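Local coordinates for protein hydroxyethylthiazole kinase (Pyrococcus horikoshii, PDB 3HPD) that probably phosphorylates the hydroxyl group of 4-methyl-5-beta-hydroxyethylthiazole with ATP and magnesium, a step in making thiamine diphosphate, at residues F24-M27 and N28-N32; I249-N252 and V253-Y257; A147-L150 and T151-A155. All blocks are in the same frame, centred on the assembly; numbering follows the deposited sequence.

Interaction 1 (F24-M27 and N28-N32); sequences FVVM and NTTAN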
# COMPACT_ATOMS: atom_id res chain seq x y z
N PHE A 24 7.41 1.05 2.98
CA PHE A 24 6.33 1.37 2.06
C PHE A 24 5.49 0.22 1.55
O PHE A 24 4.32 0.41 1.21
CB PHE A 24 6.89 2.15 0.87
CG PHE A 24 7.59 3.42 1.26
CD1 PHE A 24 6.93 4.40 1.99
CD2 PHE A 24 8.92 3.63 0.91
CE1 PHE A 24 7.58 5.57 2.38
CE2 PHE A 24 9.58 4.80 1.29
CZ PHE A 24 8.91 5.77 2.02
N VAL A 25 6.07 -0.97 1.48
CA VAL A 25 5.35 -2.13 0.98
C VAL A 25 4.35 -2.69 1.98
O VAL A 25 3.34 -3.27 1.59
CB VAL A 25 6.35 -3.26 0.60
CG1 VAL A 25 5.60 -4.47 0.05
CG2 VAL A 25 7.35 -2.74 -0.42
N VAL A 26 4.60 -2.48 3.27
CA VAL A 26 3.73 -3.05 4.29
C VAL A 26 2.91 -2.07 5.13
O VAL A 26 2.31 -2.45 6.14
CB VAL A 26 4.54 -3.94 5.25
CG1 VAL A 26 5.39 -4.92 4.43
CG2 VAL A 26 5.44 -3.09 6.14
N MET A 27 2.87 -0.81 4.71
CA MET A 27 2.12 0.22 5.43
C MET A 27 0.67 -0.15 5.73
O MET A 27 0.25 -0.16 6.88
CB MET A 27 2.14 1.53 4.63
CG MET A 27 3.45 2.30 4.66
SD MET A 27 3.65 3.31 6.15
CE MET A 27 5.39 3.83 5.97
N ASN A 28 -0.09 -0.46 4.69
CA ASN A 28 -1.50 -0.81 4.83
C ASN A 28 -1.71 -2.18 5.43
O ASN A 28 -2.55 -2.42 6.29
CB ASN A 28 -2.16 -0.78 3.45
CG ASN A 28 -3.64 -0.99 3.51
OD1 ASN A 28 -4.14 -2.10 3.38
ND2 ASN A 28 -4.37 0.10 3.74
N THR A 29 -0.90 -3.08 4.92
CA THR A 29 -0.90 -4.47 5.27
C THR A 29 -0.68 -4.73 6.79
O THR A 29 -1.46 -5.44 7.43
CB THR A 29 0.14 -5.11 4.32
OG1 THR A 29 -0.52 -6.01 3.43
CG2 THR A 29 1.23 -5.73 5.06
N THR A 30 0.35 -4.12 7.38
CA THR A 30 0.59 -4.32 8.81
C THR A 30 -0.42 -3.57 9.67
O THR A 30 -0.73 -3.99 10.79
CB THR A 30 2.03 -3.89 9.22
OG1 THR A 30 2.24 -2.51 8.89
CG2 THR A 30 3.06 -4.75 8.49
N ALA A 31 -0.94 -2.46 9.16
CA ALA A 31 -1.93 -1.68 9.89
C ALA A 31 -3.21 -2.51 10.01
O ALA A 31 -3.80 -2.59 11.08
CB ALA A 31 -2.24 -0.38 9.16
N ASN A 32 -3.61 -3.13 8.90
CA ASN A 32 -4.81 -3.95 8.92
C ASN A 32 -4.63 -5.24 9.70
O ASN A 32 -5.59 -5.78 10.25
CB ASN A 32 -5.28 -4.25 7.49
CG ASN A 32 -6.07 -3.11 6.90
OD1 ASN A 32 -6.82 -2.44 7.60
ND2 ASN A 32 -5.91 -2.89 5.60
O HOH W 1 0.70 -2.40 2.40

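Interaction 2 (I249-N252 and V253-Y257); sequences INEN and VIRTY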
# COMPACT_ATOMS: atom_id res chain seq x y z
N ILE A 249 -9.56 -15.85 15.21
CA ILE A 249 -8.86 -16.73 16.13
C ILE A 249 -9.27 -16.43 17.57
O ILE A 249 -9.37 -15.28 17.98
CB ILE A 249 -7.32 -16.62 15.96
CG1 ILE A 249 -6.63 -17.69 16.80
CG2 ILE A 249 -6.85 -15.22 16.36
CD1 ILE A 249 -5.14 -17.84 16.48
N ASN A 250 -9.52 -17.49 18.33
CA ASN A 250 -9.93 -17.35 19.72
C ASN A 250 -9.34 -18.49 20.56
O ASN A 250 -8.50 -19.25 20.08
CB ASN A 250 -11.47 -17.37 19.82
CG ASN A 250 -12.08 -18.63 19.24
OD1 ASN A 250 -11.43 -19.68 19.20
ND2 ASN A 250 -13.33 -18.54 18.81
N GLU A 251 -9.80 -18.60 21.80
CA GLU A 251 -9.29 -19.64 22.69
C GLU A 251 -9.41 -21.05 22.14
O GLU A 251 -8.46 -21.82 22.17
CB GLU A 251 -9.99 -19.58 24.05
CG GLU A 251 -9.37 -20.50 25.08
CD GLU A 251 -10.03 -20.38 26.44
OE1 GLU A 251 -10.38 -19.24 26.82
OE2 GLU A 251 -10.19 -21.41 27.12
N ASN A 252 -10.59 -21.40 21.62
CA ASN A 252 -10.81 -22.74 21.09
C ASN A 252 -9.88 -23.05 19.92
O ASN A 252 -9.33 -24.15 19.85
CB ASN A 252 -12.26 -22.91 20.64
CG ASN A 252 -12.58 -24.36 20.29
OD1 ASN A 252 -12.68 -25.22 21.17
ND2 ASN A 252 -12.74 -24.63 19.00
N VAL A 253 -9.72 -22.10 19.01
CA VAL A 253 -8.86 -22.31 17.85
C VAL A 253 -7.41 -22.50 18.29
O VAL A 253 -6.72 -23.38 17.77
CB VAL A 253 -8.95 -21.12 16.87
CG1 VAL A 253 -8.07 -21.38 15.65
CG2 VAL A 253 -10.40 -20.92 16.45
N ILE A 254 -6.95 -21.70 19.24
CA ILE A 254 -5.58 -21.82 19.73
C ILE A 254 -5.40 -23.18 20.40
O ILE A 254 -4.41 -23.87 20.18
CB ILE A 254 -5.25 -20.70 20.74
CG1 ILE A 254 -5.21 -19.36 20.01
CG2 ILE A 254 -3.92 -20.99 21.42
CD1 ILE A 254 -4.99 -18.17 20.92
N ARG A 255 -6.38 -23.57 21.21
CA ARG A 255 -6.33 -24.85 21.91
C ARG A 255 -6.24 -26.03 20.95
O ARG A 255 -5.49 -26.98 21.20
CB ARG A 255 -7.58 -25.00 22.79
CG ARG A 255 -7.87 -26.42 23.24
CD ARG A 255 -8.98 -26.42 24.28
NE ARG A 255 -8.62 -25.53 25.38
CZ ARG A 255 -9.33 -24.48 25.76
NH1 ARG A 255 -10.46 -24.17 25.13
NH2 ARG A 255 -8.90 -23.72 26.76
N THR A 256 -7.00 -25.97 19.87
CA THR A 256 -7.03 -27.04 18.89
C THR A 256 -5.96 -27.01 17.79
O THR A 256 -5.63 -28.05 17.23
CB THR A 256 -8.42 -27.12 18.21
OG1 THR A 256 -8.77 -25.84 17.69
CG2 THR A 256 -9.47 -27.56 19.22
N TYR A 257 -5.41 -25.83 17.49
CA TYR A 257 -4.40 -25.71 16.43
C TYR A 257 -2.96 -25.42 16.85
O TYR A 257 -2.04 -25.71 16.09
CB TYR A 257 -4.81 -24.64 15.41
CG TYR A 257 -5.81 -25.09 14.37
CD1 TYR A 257 -7.17 -25.17 14.67
CD2 TYR A 257 -5.39 -25.43 13.08
CE1 TYR A 257 -8.09 -25.57 13.71
CE2 TYR A 257 -6.31 -25.84 12.11
CZ TYR A 257 -7.66 -25.90 12.43
OH TYR A 257 -8.57 -26.28 11.48

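Interaction 3 (A147-L150 and T151-A155); sequences AKKL and TMNAA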
# COMPACT_ATOMS: atom_id res chain seq x y z
N ALA A 147 19.40 -23.38 13.76
CA ALA A 147 18.52 -22.22 13.93
C ALA A 147 18.34 -21.94 15.42
O ALA A 147 18.31 -20.78 15.84
CB ALA A 147 17.17 -22.48 13.27
N LYS A 148 18.22 -23.00 16.20
CA LYS A 148 18.05 -22.87 17.64
C LYS A 148 19.28 -22.23 18.27
O LYS A 148 19.17 -21.34 19.11
CB LYS A 148 17.79 -24.24 18.28
CG LYS A 148 17.63 -24.17 19.79
CD LYS A 148 17.15 -25.48 20.39
CE LYS A 148 18.18 -26.58 20.26
NZ LYS A 148 18.25 -27.41 21.49
N LYS A 149 20.45 -22.70 17.87
CA LYS A 149 21.70 -22.16 18.40
C LYS A 149 21.85 -20.69 18.00
O LYS A 149 22.29 -19.87 18.81
CB LYS A 149 22.89 -22.97 17.87
CG LYS A 149 24.26 -22.38 18.18
CD LYS A 149 25.37 -23.37 17.84
CE LYS A 149 26.73 -22.69 17.74
NZ LYS A 149 27.15 -22.02 19.00
N LEU A 150 21.48 -20.37 16.77
CA LEU A 150 21.57 -18.99 16.28
C LEU A 150 20.70 -18.07 17.13
O LEU A 150 21.13 -17.01 17.56
CB LEU A 150 21.14 -18.90 14.82
CG LEU A 150 21.10 -17.48 14.25
CD1 LEU A 150 22.49 -16.86 14.34
CD2 LEU A 150 20.61 -17.49 12.81
N THR A 151 19.45 -18.49 17.34
CA THR A 151 18.51 -17.70 18.12
C THR A 151 19.08 -17.38 19.50
O THR A 151 19.05 -16.23 19.94
CB THR A 151 17.18 -18.46 18.29
OG1 THR A 151 16.69 -18.84 16.99
CG2 THR A 151 16.14 -17.58 18.96
N MET A 152 19.61 -18.39 20.18
CA MET A 152 20.18 -18.21 21.51
C MET A 152 21.40 -17.29 21.53
O MET A 152 21.47 -16.38 22.36
CB MET A 152 20.61 -19.55 22.12
CG MET A 152 21.29 -19.38 23.48
SD MET A 152 22.66 -20.52 23.79
CE MET A 152 24.05 -19.36 23.94
N ASN A 153 22.36 -17.54 20.65
CA ASN A 153 23.57 -16.73 20.60
C ASN A 153 23.25 -15.28 20.29
O ASN A 153 23.85 -14.37 20.87
CB ASN A 153 24.56 -17.27 19.57
CG ASN A 153 25.21 -18.57 20.00
OD1 ASN A 153 25.50 -18.76 21.18
ND2 ASN A 153 25.46 -19.47 19.05
N ALA A 154 22.30 -15.06 19.39
CA ALA A 154 21.91 -13.70 19.02
C ALA A 154 21.23 -13.02 20.20
O ALA A 154 21.44 -11.83 20.44
CB ALA A 154 20.98 -13.73 17.81
N ALA A 155 20.41 -13.77 20.94
CA ALA A 155 19.71 -13.21 22.09
C ALA A 155 20.70 -12.75 23.16
O ALA A 155 20.51 -11.69 23.78
CB ALA A 155 18.75 -14.24 22.68

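Interaction 1 (F24-M27 and N28-N32)
The carbonyl oxygen of Val26 is gripped twice by Thr30. Thr30 N donates to Val26 O over 2.9 Å with an N-H...O angle of 169°, as in the first turn of a helix, and Thr30 OG1 donates to the same Val26 O over 2.8 Å. The two donors straddle the oxygen, reaching it from opposite faces of the carbonyl plane. With chi1 at 58°, OG1 sits between the backbone N and carbonyl carbon of Thr30 and curls back to the preceding turn, while the methyl group falls beside the N. From there Thr30 CG2 lies 3.7 Å from Val26 CB and also touches Val26 CG2. The methyl CG2 of Thr29 meets Val26 CB at 3.8 Å, so both threonines pack their carbon ends on the valine. One residue on, Ala31 N makes only a weak bond to Met27 O, 3.5 Å long, and Ala31 CB rests against the same oxygen.

Val26 holds the N-cap position of helix 27-37 but has no polar side chain to cap with. A water links the loop to the helix, donating to Val25 O at 2.9 Å and accepting from Thr29 N at 3.1 Å. The side chain of Val26 lies about 4 Å from Gly192, a predicted substrate-binding residue. Asn28 ND2 donates to Val25 O of the second subunit, which places this helix start at the trimer interface. Within the chain, Thr29 OG1 is hydrogen-bonded to Tyr243 OH. The water, not the Val26 side chain, is thus the acceptor for Thr29 N, and the second bond on Val26 O keeps the Thr30 hydroxyl satisfied within its own helix.

Interaction 2 (I249-N252 and V253-Y257)
Ile249 steps out of helical geometry with psi 135° and Asn250 follows in an extended conformation, after which the chain winds straight into helix 251-257, where Ile254 N bonds to Asn250 O and Arg255 N to Glu251 O. The side chain of Asn250 turns back over this start: OD1 accepts from Val253 N at 3.0 Å, the N-H pointing almost straight down the amide C=O. A chi1 of 58° swings the amide between the backbone N and carbonyl carbon of Asn250, bringing OD1 also to 3.2 Å from Val253 CG2. This is a classical asparagine N-cap at the joint between helix 235-248 and the short helix 251-257. Below the cap, Ile249 crosses both Val253 and Ile254 at about a right angle, its CD1 lying 3.8 Å from Ile254 CG1. The apolar side meets neighbouring helices, Val253 on Ile223 of helix 210-231 and Ile254 on Ile5 and Leu8 of helix 2-14. Glu251 and Arg255 form an i to i+4 salt bridge: Glu251 OE2 takes Arg255 NH2 at 2.7 Å on its anti side, at the edge of the guanidinium, with the two flat groups 75° apart. The other carboxylate oxygen, OE1, is bridged to Lys9. One residue on, Asn252 O accepts both Thr256 N and, at 2.8 Å, Thr256 OG1.

Interaction 3 (A147-L150 and T151-A155)
The carbonyl plane of Ala147 is met on opposite faces by two donors of Thr151, its backbone N and its hydroxyl. Thr151 N reaches Ala147 O at 3.0 Å and is tilted 25° from that plane, whereas Thr151 OG1 comes in at 2.8 Å with a slightly larger tilt. A chi1 of -54° lays OG1 beside its own backbone N, near the oxygen one turn earlier, and sends CG2 away anti to that N. Two and three residues on, Asn153 N bonds to Lys149 O and Ala154 N to Leu150 O. Ala154 CB rests 3.3 Å from Leu150 O. The Lys149 chain crosses Asn153 obliquely. A valine in place of Thr151 would probably cost Ala147 O its hydroxyl donor on one face, with the backbone N bond remaining. Thr151 and Leu150 face Val164 of strand 161-165, Thr151 also touches Tyr170 and Ser172, and Leu150 packs on Phe121 and Leu128 of helix 121-131. Helix 144-157 thus lies against the sheet in the crossover from strand 116-120 to its parallel neighbour 161-165, a beta-alpha-beta connection as expected of the ribokinase-like fold.

Overall arrangement
From the N terminus, interaction 1 comes first, at the turn leading from strand 17-21 into helix 27-37. Interaction 3 follows on helix 144-157, and interaction 2 closes the series on helix 251-257 before the last strand, 260-263. Each closes only a local helical turn; none nests within or crosses another. Their centres stand 26 to 29 Å apart, and interactions 1 and 3 lie on opposite sides of the chain's centre. The residues of interaction 1 pack on strand 40-43 and helices 193-205 and 235-248 of their own chain and also touch both neighbouring subunits. Interaction 3 ties helix 121-131 to strands 161-165 and 169-172, while interaction 2 packs between helices 2-14 and 210-231.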